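Local coordinates for putative cell invasion protein with MAC/Perforin domain (Bacteroides thetaiotaomicron VPI-5482, PDB 3KK7) that is of unproven function but belongs to the membrane-attack complex/perforin family and may take part in cell invasion, at residues A[109-114]-A[157-162]; A[165-170]-A[215-220]; A[372-377]-A[448-453]. All coordinates share one frame; numbering follows the deposited sequence.

In the fold
Contacts 1 and 2 lie in the MACPF part of the chain and contact 3 in the D2 domain. Along the sequence they come in series, each closing before the next opens. Contacts 1 and 2 both use strand 157-173 of one large antiparallel sheet, with centres about 25 Å apart. Contact 1 sits at the start of that strand; contact 2 pairs a later part of it with the end of strand 211-218 and the start of strand 220-230. Contact 3 joins strands 376-386 and 450-454 of a distinct mixed sheet. It lies on the opposite side of the chain's centre, about 49 Å from contact 1 and 51 Å from contact 2, centre to centre, in an elongated protein.

Contact 1 of 3, residues A[109-114]-A[157-162]; sequences SDFDRL and VVHGEL
Phe111 and His159 make the aromatic part of this contact. Their ring centroids are 4.9 Å apart and the planes are turned 40° from each other, an oblique pairing. Phe111 brings its far end: CZ of Phe111 approaches NE2 of His159 at 3.7 Å and lies over one face of the imidazole, displaced toward the rim. The His159 side chain starts beside its own backbone N, with CG anti to the carbonyl carbon (chi1 -47°). This directs the ring at residues 109-114. Its edge meets the backbone there, with CD2 of His159 4.3 Å from C of Ser109. The ring also meets that of Tyr108. With an alanine here in place of His159, the Phe111 ring is likely to lose its aromatic partner, with a gap opened beside the Ser109 backbone.

The setting is the long antiparallel MACPF sheet. Residues 157-162 begin strand 157-173, which pairs with strand 93-108; residues 109-114 begin the loop that leaves the latter strand.

A looser van der Waals contact sets CG2 of Val158 4.0 Å from OG of Ser109. That hydroxyl is hydrogen-bonded to the backbone O of Phe236, where helix 236-249 begins.

Polar bonds shape the loop from within. OD1 of Asp110 accepts from N of Arg113 at 2.8 Å, nearly straight at 171° and met almost along the C-O bond. The same oxygen takes a weak bond from N of Asp112. This is an Asx motif leading into the 3-10 segment that begins at Arg113. Salt bridges lead outward, from Arg113 to Glu240 and from Asp112 to Lys136.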
ATOM      1  N   SER A 109     -14.035 -21.000 -10.263  1.00 25.37           N
ATOM      2  CA  SER A 109     -13.238 -22.112 -10.790  1.00 25.48           C
ATOM      3  C   SER A 109     -11.757 -21.862 -10.761  1.00 25.72           C
ATOM      4  O   SER A 109     -10.976 -22.773 -11.047  1.00 25.90           O
ATOM      5  CB  SER A 109     -13.594 -22.380 -12.250  1.00 25.10           C
ATOM      6  OG  SER A 109     -14.892 -22.924 -12.349  1.00 26.15           O
ATOM      7  N   ASP A 110     -11.354 -20.634 -10.491  1.00 25.72           N
ATOM      8  CA  ASP A 110      -9.933 -20.338 -10.433  1.00 26.23           C
ATOM      9  C   ASP A 110      -9.753 -18.963  -9.826  1.00 26.72           C
ATOM     10  O   ASP A 110     -10.748 -18.258  -9.562  1.00 26.71           O
ATOM     11  CB  ASP A 110      -9.246 -20.470 -11.818  1.00 25.79           C
ATOM     12  CG  ASP A 110      -9.614 -19.355 -12.782  1.00 26.17           C
ATOM     13  OD1 ASP A 110      -9.735 -18.183 -12.374  1.00 23.82           O
ATOM     14  OD2 ASP A 110      -9.771 -19.652 -13.981  1.00 28.61           O
ATOM     15  N   PHE A 111      -8.498 -18.576  -9.627  1.00 27.24           N
ATOM     16  CA  PHE A 111      -8.207 -17.399  -8.835  1.00 27.74           C
ATOM     17  C   PHE A 111      -8.359 -16.096  -9.596  1.00 28.47           C
ATOM     18  O   PHE A 111      -8.438 -15.058  -8.979  1.00 29.74           O
ATOM     19  CB  PHE A 111      -6.896 -17.591  -8.070  1.00 27.73           C
ATOM     20  CG  PHE A 111      -6.995 -18.727  -7.099  1.00 28.34           C
ATOM     21  CD1 PHE A 111      -7.690 -18.574  -5.902  1.00 29.98           C
ATOM     22  CD2 PHE A 111      -6.545 -19.985  -7.432  1.00 29.13           C
ATOM     23  CE1 PHE A 111      -7.857 -19.668  -5.016  1.00 30.79           C
ATOM     24  CE2 PHE A 111      -6.722 -21.072  -6.574  1.00 28.40           C
ATOM     25  CZ  PHE A 111      -7.378 -20.916  -5.374  1.00 29.53           C
ATOM     26  N   ASP A 112      -8.498 -16.135 -10.912  1.00 28.89           N
ATOM     27  CA  ASP A 112      -8.910 -14.933 -11.627  1.00 29.84           C
ATOM     28  C   ASP A 112     -10.406 -14.775 -11.513  1.00 29.71           C
ATOM     29  O   ASP A 112     -10.916 -13.664 -11.299  1.00 31.37           O
ATOM     30  CB  ASP A 112      -8.483 -14.971 -13.084  1.00 30.19           C
ATOM     31  CG  ASP A 112      -7.009 -14.744 -13.246  1.00 32.80           C
ATOM     32  OD1 ASP A 112      -6.377 -14.144 -12.338  1.00 35.83           O
ATOM     33  OD2 ASP A 112      -6.480 -15.143 -14.302  1.00 38.70           O
ATOM     34  N   ARG A 113     -11.120 -15.886 -11.614  1.00 28.95           N
ATOM     35  CA  ARG A 113     -12.568 -15.860 -11.445  1.00 28.34           C
ATOM     36  C   ARG A 113     -12.970 -15.416 -10.030  1.00 27.45           C
ATOM     37  O   ARG A 113     -14.106 -15.027  -9.846  1.00 26.96           O
ATOM     38  CB  ARG A 113     -13.185 -17.224 -11.741  1.00 28.39           C
ATOM     39  CG  ARG A 113     -12.889 -17.792 -13.148  1.00 29.26           C
ATOM     40  CD  ARG A 113     -13.761 -17.250 -14.218  1.00 28.84           C
ATOM     41  NE  ARG A 113     -15.170 -17.304 -13.849  1.00 30.66           N
ATOM     42  CZ  ARG A 113     -16.139 -16.693 -14.520  1.00 30.01           C
ATOM     43  NH1 ARG A 113     -15.855 -16.001 -15.628  1.00 31.37           N
ATOM     44  NH2 ARG A 113     -17.394 -16.785 -14.098  1.00 27.89           N
ATOM     45  N   LEU A 114     -12.059 -15.502  -9.052  1.00 26.37           N
ATOM     46  CA  LEU A 114     -12.307 -15.022  -7.681  1.00 25.94           C
ATOM     47  C   LEU A 114     -12.924 -13.613  -7.669  1.00 25.79           C
ATOM     48  O   LEU A 114     -13.805 -13.301  -6.848  1.00 25.07           O
ATOM     49  CB  LEU A 114     -11.000 -15.011  -6.870  1.00 25.14           C
ATOM     50  CG  LEU A 114     -11.046 -14.473  -5.436  1.00 24.20           C
ATOM     51  CD1 LEU A 114     -12.149 -15.129  -4.545  1.00 20.48           C
ATOM     52  CD2 LEU A 114      -9.658 -14.641  -4.794  1.00 21.69           C
ATOM     53  N   VAL A 157     -11.684 -28.909 -10.136  1.00 24.64           N
ATOM     54  CA  VAL A 157     -11.777 -28.117  -8.930  1.00 24.06           C
ATOM     55  C   VAL A 157     -12.630 -26.865  -9.116  1.00 23.65           C
ATOM     56  O   VAL A 157     -12.513 -26.171 -10.127  1.00 24.04           O
ATOM     57  CB  VAL A 157     -10.348 -27.714  -8.449  1.00 24.12           C
ATOM     58  CG1 VAL A 157     -10.380 -26.600  -7.427  1.00 22.60           C
ATOM     59  CG2 VAL A 157      -9.630 -28.947  -7.907  1.00 23.74           C
ATOM     60  N   VAL A 158     -13.510 -26.603  -8.154  1.00 22.79           N
ATOM     61  CA  VAL A 158     -14.186 -25.313  -8.056  1.00 22.73           C
ATOM     62  C   VAL A 158     -14.228 -24.877  -6.592  1.00 23.18           C
ATOM     63  O   VAL A 158     -14.315 -25.716  -5.687  1.00 23.26           O
ATOM     64  CB  VAL A 158     -15.582 -25.310  -8.717  1.00 22.41           C
ATOM     65  CG1 VAL A 158     -16.511 -26.304  -8.074  1.00 22.81           C
ATOM     66  CG2 VAL A 158     -16.186 -23.936  -8.688  1.00 20.38           C
ATOM     67  N   HIS A 159     -14.127 -23.563  -6.370  1.00 23.55           N
ATOM     68  CA  HIS A 159     -14.116 -22.978  -5.023  1.00 23.76           C
ATOM     69  C   HIS A 159     -15.375 -22.194  -4.718  1.00 24.06           C
ATOM     70  O   HIS A 159     -16.052 -21.717  -5.619  1.00 24.38           O
ATOM     71  CB  HIS A 159     -12.923 -22.066  -4.853  1.00 23.71           C
ATOM     72  CG  HIS A 159     -11.654 -22.672  -5.336  1.00 23.06           C
ATOM     73  ND1 HIS A 159     -10.887 -23.497  -4.549  1.00 22.12           N
ATOM     74  CD2 HIS A 159     -11.032 -22.600  -6.536  1.00 22.34           C
ATOM     75  CE1 HIS A 159      -9.846 -23.916  -5.252  1.00 23.44           C
ATOM     76  NE2 HIS A 159      -9.910 -23.385  -6.458  1.00 22.37           N
ATOM     77  N   GLY A 160     -15.668 -22.065  -3.429  1.00 24.10           N
ATOM     78  CA  GLY A 160     -16.885 -21.385  -2.956  1.00 23.42           C
ATOM     79  C   GLY A 160     -16.596 -20.542  -1.726  1.00 22.55           C
ATOM     80  O   GLY A 160     -15.704 -20.862  -0.963  1.00 20.90           O
ATOM     81  N   GLU A 161     -17.333 -19.444  -1.573  1.00 22.46           N
ATOM     82  CA  GLU A 161     -17.285 -18.624  -0.359  1.00 22.48           C
ATOM     83  C   GLU A 161     -18.692 -18.208   0.012  1.00 22.44           C
ATOM     84  O   GLU A 161     -19.509 -17.910  -0.866  1.00 23.24           O
ATOM     85  CB  GLU A 161     -16.402 -17.398  -0.537  1.00 22.48           C
ATOM     86  CG  GLU A 161     -16.213 -16.592   0.750  1.00 23.06           C
ATOM     87  CD  GLU A 161     -15.431 -15.314   0.564  1.00 22.27           C
ATOM     88  OE1 GLU A 161     -14.898 -15.078  -0.526  1.00 22.84           O
ATOM     89  OE2 GLU A 161     -15.350 -14.536   1.518  1.00 22.47           O
ATOM     90  N   LEU A 162     -18.996 -18.233   1.303  1.00 22.47           N
ATOM     91  CA  LEU A 162     -20.300 -17.774   1.796  1.00 22.45           C
ATOM     92  C   LEU A 162     -20.043 -16.705   2.831  1.00 22.72           C
ATOM     93  O   LEU A 162     -19.047 -16.784   3.559  1.00 22.55           O
ATOM     94  CB  LEU A 162     -21.118 -18.937   2.400  1.00 21.98           C
ATOM     95  CG  LEU A 162     -22.493 -18.719   3.056  1.00 20.86           C
ATOM     96  CD1 LEU A 162     -23.505 -18.129   2.081  1.00 17.64           C
ATOM     97  CD2 LEU A 162     -23.073 -20.030   3.661  1.00 20.84           C
TER

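Contact 2 of 3, residues A[165-170]-A[215-220]; sequences EVVNGM and GYYTGG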
ATOM      1  N   GLU A 165     -23.910 -12.169   7.475  1.00 24.54           N
ATOM      2  CA  GLU A 165     -23.580 -10.957   8.234  1.00 25.25           C
ATOM      3  C   GLU A 165     -24.786 -10.356   8.941  1.00 24.79           C
ATOM      4  O   GLU A 165     -25.845 -10.121   8.325  1.00 24.50           O
ATOM      5  CB  GLU A 165     -22.999  -9.890   7.296  1.00 25.21           C
ATOM      6  CG  GLU A 165     -21.812 -10.383   6.546  1.00 28.16           C
ATOM      7  CD  GLU A 165     -21.103  -9.336   5.710  1.00 30.44           C
ATOM      8  OE1 GLU A 165     -21.720  -8.343   5.239  1.00 32.98           O
ATOM      9  OE2 GLU A 165     -19.901  -9.551   5.512  1.00 29.84           O
ATOM     10  N   VAL A 166     -24.633 -10.102  10.230  1.00 24.41           N
ATOM     11  CA  VAL A 166     -25.594  -9.265  10.912  1.00 24.58           C
ATOM     12  C   VAL A 166     -24.930  -7.892  11.015  1.00 24.92           C
ATOM     13  O   VAL A 166     -23.881  -7.729  11.645  1.00 24.55           O
ATOM     14  CB  VAL A 166     -25.990  -9.827  12.234  1.00 24.46           C
ATOM     15  CG1 VAL A 166     -27.047  -8.908  12.882  1.00 23.10           C
ATOM     16  CG2 VAL A 166     -26.533 -11.206  12.016  1.00 24.58           C
ATOM     17  N   VAL A 167     -25.505  -6.924  10.318  1.00 25.33           N
ATOM     18  CA  VAL A 167     -24.873  -5.634  10.189  1.00 25.39           C
ATOM     19  C   VAL A 167     -25.564  -4.686  11.137  1.00 26.89           C
ATOM     20  O   VAL A 167     -26.804  -4.587  11.183  1.00 26.47           O
ATOM     21  CB  VAL A 167     -24.872  -5.133   8.734  1.00 25.34           C
ATOM     22  CG1 VAL A 167     -24.288  -3.742   8.648  1.00 23.00           C
ATOM     23  CG2 VAL A 167     -24.086  -6.110   7.863  1.00 21.91           C
ATOM     24  N   ASN A 168     -24.738  -4.014  11.925  1.00 28.05           N
ATOM     25  CA  ASN A 168     -25.260  -3.133  12.933  1.00 29.39           C
ATOM     26  C   ASN A 168     -24.784  -1.701  12.819  1.00 29.31           C
ATOM     27  O   ASN A 168     -25.462  -0.786  13.270  1.00 29.54           O
ATOM     28  CB  ASN A 168     -24.906  -3.683  14.289  1.00 29.90           C
ATOM     29  CG  ASN A 168     -25.850  -3.235  15.338  1.00 31.81           C
ATOM     30  OD1 ASN A 168     -27.028  -3.632  15.333  1.00 37.55           O
ATOM     31  ND2 ASN A 168     -25.359  -2.411  16.262  1.00 33.21           N
ATOM     32  N   GLY A 169     -23.634  -1.503  12.198  1.00 29.42           N
ATOM     33  CA  GLY A 169     -23.099  -0.178  12.046  1.00 29.43           C
ATOM     34  C   GLY A 169     -22.231   0.012  10.829  1.00 29.68           C
ATOM     35  O   GLY A 169     -21.974  -0.909  10.040  1.00 29.19           O
HETATM   36  N   MSE A 170     -21.731   1.233  10.741  1.00 30.14           N
HETATM   37  CA  MSE A 170     -21.076   1.735   9.562  1.00 30.65           C
HETATM   38  C   MSE A 170     -20.182   2.880  10.040  1.00 29.70           C
HETATM   39  O   MSE A 170     -20.653   3.772  10.749  1.00 29.69           O
HETATM   40  CB  MSE A 170     -22.195   2.237   8.676  1.00 31.20           C
HETATM   41  CG  MSE A 170     -21.803   2.716   7.367  1.00 35.28           C
HETATM   42 SE   MSE A 170     -23.416   3.038   6.262  0.75 40.65          SE
HETATM   43  CE  MSE A 170     -22.387   3.557   4.655  1.00 38.31           C
ATOM     44  N   GLY A 215     -13.597   3.128   5.306  1.00 22.63           N
ATOM     45  CA  GLY A 215     -15.037   2.784   5.279  1.00 22.76           C
ATOM     46  C   GLY A 215     -15.349   1.303   5.491  1.00 23.05           C
ATOM     47  O   GLY A 215     -15.072   0.464   4.648  1.00 23.09           O
ATOM     48  N   TYR A 216     -15.944   0.960   6.624  1.00 23.52           N
ATOM     49  CA  TYR A 216     -16.271  -0.433   6.885  1.00 23.38           C
ATOM     50  C   TYR A 216     -17.589  -0.595   7.584  1.00 23.43           C
ATOM     51  O   TYR A 216     -18.210   0.392   7.967  1.00 22.99           O
ATOM     52  CB  TYR A 216     -15.166  -1.105   7.693  1.00 23.41           C
ATOM     53  CG  TYR A 216     -14.862  -0.567   9.089  1.00 23.71           C
ATOM     54  CD1 TYR A 216     -15.495  -1.079  10.218  1.00 22.09           C
ATOM     55  CD2 TYR A 216     -13.858   0.398   9.275  1.00 23.85           C
ATOM     56  CE1 TYR A 216     -15.158  -0.633  11.496  1.00 22.05           C
ATOM     57  CE2 TYR A 216     -13.525   0.869  10.537  1.00 23.55           C
ATOM     58  CZ  TYR A 216     -14.167   0.354  11.655  1.00 23.51           C
ATOM     59  OH  TYR A 216     -13.800   0.847  12.911  1.00 18.76           O
ATOM     60  N   TYR A 217     -18.011  -1.855   7.730  1.00 23.71           N
ATOM     61  CA  TYR A 217     -19.221  -2.201   8.467  1.00 23.57           C
ATOM     62  C   TYR A 217     -18.865  -2.918   9.745  1.00 23.34           C
ATOM     63  O   TYR A 217     -17.823  -3.565   9.827  1.00 23.43           O
ATOM     64  CB  TYR A 217     -20.102  -3.099   7.628  1.00 23.88           C
ATOM     65  CG  TYR A 217     -20.625  -2.435   6.387  1.00 24.47           C
ATOM     66  CD1 TYR A 217     -21.734  -1.609   6.440  1.00 25.61           C
ATOM     67  CD2 TYR A 217     -20.007  -2.634   5.153  1.00 24.75           C
ATOM     68  CE1 TYR A 217     -22.224  -1.019   5.299  1.00 25.66           C
ATOM     69  CE2 TYR A 217     -20.486  -2.047   4.016  1.00 25.16           C
ATOM     70  CZ  TYR A 217     -21.592  -1.237   4.100  1.00 24.25           C
ATOM     71  OH  TYR A 217     -22.066  -0.641   2.987  1.00 25.90           O
ATOM     72  N   THR A 218     -19.726  -2.774  10.758  1.00 23.30           N
ATOM     73  CA  THR A 218     -19.564  -3.504  12.009  1.00 22.64           C
ATOM     74  C   THR A 218     -20.726  -4.417  12.267  1.00 22.63           C
ATOM     75  O   THR A 218     -21.850  -4.152  11.823  1.00 23.04           O
ATOM     76  CB  THR A 218     -19.456  -2.593  13.225  1.00 22.40           C
ATOM     77  OG1 THR A 218     -20.633  -1.781  13.316  1.00 21.77           O
ATOM     78  CG2 THR A 218     -18.197  -1.750  13.142  1.00 21.15           C
ATOM     79  N   GLY A 219     -20.441  -5.479  13.010  1.00 22.07           N
ATOM     80  CA  GLY A 219     -21.451  -6.419  13.424  1.00 22.15           C
ATOM     81  C   GLY A 219     -20.846  -7.760  13.765  1.00 22.30           C
ATOM     82  O   GLY A 219     -19.825  -7.820  14.452  1.00 21.44           O
ATOM     83  N   GLY A 220     -21.511  -8.823  13.302  1.00 22.53           N
ATOM     84  CA  GLY A 220     -21.001 -10.196  13.365  1.00 23.02           C
ATOM     85  C   GLY A 220     -21.046 -10.829  11.974  1.00 22.94           C
ATOM     86  O   GLY A 220     -21.832 -10.431  11.161  1.00 23.04           O
TER
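Glu165 starts the pairing through its backbone: CA of Glu165 lies 3.4 Å from O of Gly220 in a CA-H...O contact. Val166 and Gly220 form an antiparallel hydrogen-bonded pair. N of Val166 gives to O of Gly220, and N of Gly220 returns a bond to O of Val166 at 3.1 Å. Val167 faces Gly219 in a non-hydrogen-bonded pair. CG1 of Val167 stands anti to the backbone N (chi1 176°) and reaches CD1 of Tyr217 at 4.0 Å. At Gly219 the chain turns a corner, with backbone angles that strongly favour glycine; a CB here would also run into O of Val166.

Asn168 and Gly169 both face Thr218 and form a classic beta bulge. O of Thr218 accepts two backbone bonds. The one from N of Asn168 is short at 2.9 Å and nearly straight at 172°. The one from N of Gly169 is longer, its donor standing above the carbonyl plane. Gly169 returns a bond through its O to N of Thr218 at 3.0 Å. Its lack of a side chain matters, because OG1 of Thr218 lies 3.2 Å from CA of Gly169 and a CB would clash with that hydroxyl.

Met170, present as selenomethionine, pairs with Tyr217 on one face of the sheet. CG of Met170 is 4.3 Å from CE1 of Tyr217. SE of Met170 lies obliquely beside the ring, 5.5 Å from the Tyr217 centroid, a Met-aromatic contact.

Gly220 opens strand 220-230, which continues alongside strand 157-173. Strand 93-108 extends the sheet, its backbone hydrogen-bonded to Glu165, Val167, Asn168 and Met170. Its Leu98 touches Val167 and Tyr217, while strand 334-338 packs Ile336 against Glu165 and Val167.

Contact 3 of 3, residues A[372-377]-A[448-453]; sequences LEEPYI and QLKIKA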
ATOM      1  N   LEU A 372      16.776  -0.018   2.667  1.00 23.99           N
ATOM      2  CA  LEU A 372      17.384   1.273   2.423  1.00 24.20           C
ATOM      3  C   LEU A 372      18.872   1.076   2.137  1.00 24.72           C
ATOM      4  O   LEU A 372      19.454   0.107   2.587  1.00 25.11           O
ATOM      5  CB  LEU A 372      17.108   2.233   3.590  1.00 23.74           C
ATOM      6  CG  LEU A 372      15.621   2.548   3.853  1.00 23.47           C
ATOM      7  CD1 LEU A 372      15.489   3.577   4.923  1.00 22.46           C
ATOM      8  CD2 LEU A 372      14.822   3.014   2.600  1.00 21.13           C
ATOM      9  N   GLU A 373      19.458   1.969   1.341  1.00 25.38           N
ATOM     10  CA  GLU A 373      20.819   1.803   0.819  1.00 25.24           C
ATOM     11  C   GLU A 373      21.634   3.111   0.855  1.00 25.25           C
ATOM     12  O   GLU A 373      21.132   4.149   1.278  1.00 23.92           O
ATOM     13  CB  GLU A 373      20.754   1.254  -0.604  1.00 25.08           C
ATOM     14  CG  GLU A 373      20.246  -0.174  -0.705  1.00 26.54           C
ATOM     15  CD  GLU A 373      20.034  -0.659  -2.167  1.00 30.64           C
ATOM     16  OE1 GLU A 373      20.662  -0.120  -3.118  1.00 30.04           O
ATOM     17  OE2 GLU A 373      19.212  -1.590  -2.364  1.00 33.59           O
ATOM     18  N   GLU A 374      22.901   3.038   0.439  1.00 26.09           N
ATOM     19  CA  GLU A 374      23.785   4.203   0.448  1.00 27.23           C
ATOM     20  C   GLU A 374      23.328   5.183  -0.615  1.00 27.47           C
ATOM     21  O   GLU A 374      23.148   4.797  -1.767  1.00 26.83           O
ATOM     22  CB  GLU A 374      25.243   3.807   0.149  1.00 27.75           C
ATOM     23  CG  GLU A 374      26.271   4.991   0.142  1.00 29.12           C
ATOM     24  CD  GLU A 374      27.707   4.566  -0.219  1.00 31.31           C
ATOM     25  OE1 GLU A 374      27.995   3.347  -0.215  1.00 32.29           O
ATOM     26  OE2 GLU A 374      28.536   5.464  -0.509  1.00 32.73           O
ATOM     27  N   PRO A 375      23.130   6.449  -0.232  1.00 28.31           N
ATOM     28  CA  PRO A 375      22.885   7.468  -1.242  1.00 29.04           C
ATOM     29  C   PRO A 375      24.172   7.976  -1.926  1.00 29.80           C
ATOM     30  O   PRO A 375      25.269   7.791  -1.420  1.00 29.71           O
ATOM     31  CB  PRO A 375      22.196   8.577  -0.457  1.00 28.69           C
ATOM     32  CG  PRO A 375      22.609   8.384   0.909  1.00 28.52           C
ATOM     33  CD  PRO A 375      22.860   6.950   1.121  1.00 28.08           C
ATOM     34  N   TYR A 376      24.004   8.620  -3.079  1.00 30.77           N
ATOM     35  CA  TYR A 376      25.120   9.096  -3.878  1.00 31.33           C
ATOM     36  C   TYR A 376      24.600   9.972  -4.997  1.00 31.92           C
ATOM     37  O   TYR A 376      23.479   9.799  -5.439  1.00 32.45           O
ATOM     38  CB  TYR A 376      25.892   7.922  -4.497  1.00 31.45           C
ATOM     39  CG  TYR A 376      25.073   7.018  -5.390  1.00 31.62           C
ATOM     40  CD1 TYR A 376      24.935   7.286  -6.750  1.00 32.68           C
ATOM     41  CD2 TYR A 376      24.456   5.877  -4.876  1.00 33.08           C
ATOM     42  CE1 TYR A 376      24.185   6.443  -7.585  1.00 33.24           C
ATOM     43  CE2 TYR A 376      23.706   5.035  -5.688  1.00 33.80           C
ATOM     44  CZ  TYR A 376      23.567   5.322  -7.042  1.00 33.84           C
ATOM     45  OH  TYR A 376      22.828   4.478  -7.836  1.00 33.18           O
ATOM     46  N   ILE A 377      25.425  10.902  -5.450  1.00 32.39           N
ATOM     47  CA  ILE A 377      25.111  11.732  -6.588  1.00 32.64           C
ATOM     48  C   ILE A 377      25.828  11.143  -7.785  1.00 33.09           C
ATOM     49  O   ILE A 377      27.019  10.872  -7.702  1.00 33.23           O
ATOM     50  CB  ILE A 377      25.607  13.148  -6.377  1.00 32.63           C
ATOM     51  CG1 ILE A 377      24.887  13.780  -5.176  1.00 32.18           C
ATOM     52  CG2 ILE A 377      25.394  13.957  -7.650  1.00 33.11           C
ATOM     53  CD1 ILE A 377      25.325  15.200  -4.862  1.00 29.91           C
ATOM     54  N   GLN A 448      28.789  15.193   1.232  1.00 36.99           N
ATOM     55  CA  GLN A 448      30.031  14.444   1.472  1.00 37.37           C
ATOM     56  C   GLN A 448      29.890  12.955   1.128  1.00 37.17           C
ATOM     57  O   GLN A 448      30.678  12.115   1.593  1.00 36.97           O
ATOM     58  CB  GLN A 448      30.425  14.565   2.940  1.00 37.75           C
ATOM     59  CG  GLN A 448      31.044  15.892   3.331  1.00 39.56           C
ATOM     60  CD  GLN A 448      31.757  15.784   4.663  1.00 42.10           C
ATOM     61  OE1 GLN A 448      31.319  15.050   5.554  1.00 44.81           O
ATOM     62  NE2 GLN A 448      32.870  16.494   4.801  1.00 44.10           N
ATOM     63  N   LEU A 449      28.878  12.637   0.321  1.00 36.80           N
ATOM     64  CA  LEU A 449      28.625  11.269  -0.094  1.00 36.22           C
ATOM     65  C   LEU A 449      29.388  10.979  -1.387  1.00 36.11           C
ATOM     66  O   LEU A 449      29.983  11.873  -1.984  1.00 35.66           O
ATOM     67  CB  LEU A 449      27.121  11.023  -0.255  1.00 35.99           C
ATOM     68  CG  LEU A 449      26.176  12.095  -0.814  1.00 35.97           C
ATOM     69  CD1 LEU A 449      26.602  12.642  -2.194  1.00 34.33           C
ATOM     70  CD2 LEU A 449      24.751  11.508  -0.859  1.00 35.31           C
ATOM     71  N   LYS A 450      29.394   9.712  -1.786  1.00 36.05           N
ATOM     72  CA  LYS A 450      29.996   9.292  -3.037  1.00 36.02           C
ATOM     73  C   LYS A 450      29.386  10.113  -4.182  1.00 35.90           C
ATOM     74  O   LYS A 450      28.178  10.144  -4.346  1.00 35.76           O
ATOM     75  CB  LYS A 450      29.745   7.790  -3.253  1.00 36.45           C
ATOM     76  CG  LYS A 450      30.452   7.136  -4.464  1.00 37.65           C
ATOM     77  CD  LYS A 450      29.718   5.859  -4.990  1.00 39.48           C
ATOM     78  CE  LYS A 450      29.972   4.575  -4.164  1.00 39.18           C
ATOM     79  NZ  LYS A 450      29.129   3.442  -4.677  1.00 38.07           N
ATOM     80  N   ILE A 451      30.232  10.825  -4.918  1.00 35.50           N
ATOM     81  CA  ILE A 451      29.846  11.486  -6.153  1.00 35.21           C
ATOM     82  C   ILE A 451      30.600  10.752  -7.263  1.00 35.87           C
ATOM     83  O   ILE A 451      31.821  10.514  -7.158  1.00 35.70           O
ATOM     84  CB  ILE A 451      30.232  12.986  -6.165  1.00 35.02           C
ATOM     85  CG1 ILE A 451      29.630  13.695  -4.956  1.00 33.98           C
ATOM     86  CG2 ILE A 451      29.806  13.647  -7.475  1.00 33.27           C
ATOM     87  CD1 ILE A 451      29.981  15.149  -4.877  1.00 32.95           C
ATOM     88  N   LYS A 452      29.873  10.366  -8.307  1.00 36.14           N
ATOM     89  CA  LYS A 452      30.475   9.708  -9.451  1.00 36.31           C
ATOM     90  C   LYS A 452      29.920  10.323 -10.716  1.00 36.29           C
ATOM     91  O   LYS A 452      28.928  11.037 -10.671  1.00 36.25           O
ATOM     92  CB  LYS A 452      30.232   8.204  -9.417  1.00 36.62           C
ATOM     93  CG  LYS A 452      28.824   7.768  -9.019  1.00 37.44           C
ATOM     94  CD  LYS A 452      28.452   6.409  -9.655  1.00 38.66           C
ATOM     95  CE  LYS A 452      27.796   5.428  -8.668  1.00 39.83           C
ATOM     96  NZ  LYS A 452      27.005   4.360  -9.370  1.00 40.17           N
ATOM     97  N   ALA A 453      30.608  10.096 -11.827  1.00 36.28           N
ATOM     98  CA  ALA A 453      30.170  10.582 -13.119  1.00 36.66           C
ATOM     99  C   ALA A 453      30.212   9.409 -14.070  1.00 36.95           C
ATOM    100  O   ALA A 453      30.917   8.441 -13.804  1.00 36.58           O
ATOM    101  CB  ALA A 453      31.069  11.713 -13.609  1.00 36.55           C
TER
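A parallel strand pair in the mixed sheet of the D2 domain brings Ile377 beside Ile451. N of Ile377 gives to O of Lys450 at 3.1 Å, and O of Ile377 accepts from N of Lys452 at 3.0 Å. Both donors lie nearly along the line of the carbonyl bond.

Leu449 packs against residues 375-377. One branch, CD1 of Leu449, meets CG1 of Ile377 at 3.6 Å; the other, CD2, lies 3.9 Å from CB of Pro375. Both partners cross the leucine at about a right angle.

Tyr376 receives Lys452 obliquely. CE of Lys452 touches CE1 of Tyr376 at 3.9 Å. NZ of Lys452 is 4.5 Å from the Tyr376 centroid and 33° off the ring normal, an off-centre cation-pi contact. The same ammonium forms a salt bridge with Glu21. The Glu374 side chain crosses that of Lys450, with OE2 of Glu374 3.8 Å from CB of Lys450, while OE1 is salt-bridged to Arg33.

Strand 392-401 also pairs with strand 376-386, and its Leu400 touches both Ile377 and Leu449. Strand 22-25 borders strand 450-454, with a backbone hydrogen bond between Leu24 and Ile451. Helix 429-443 packs against Ile377 and Ala453.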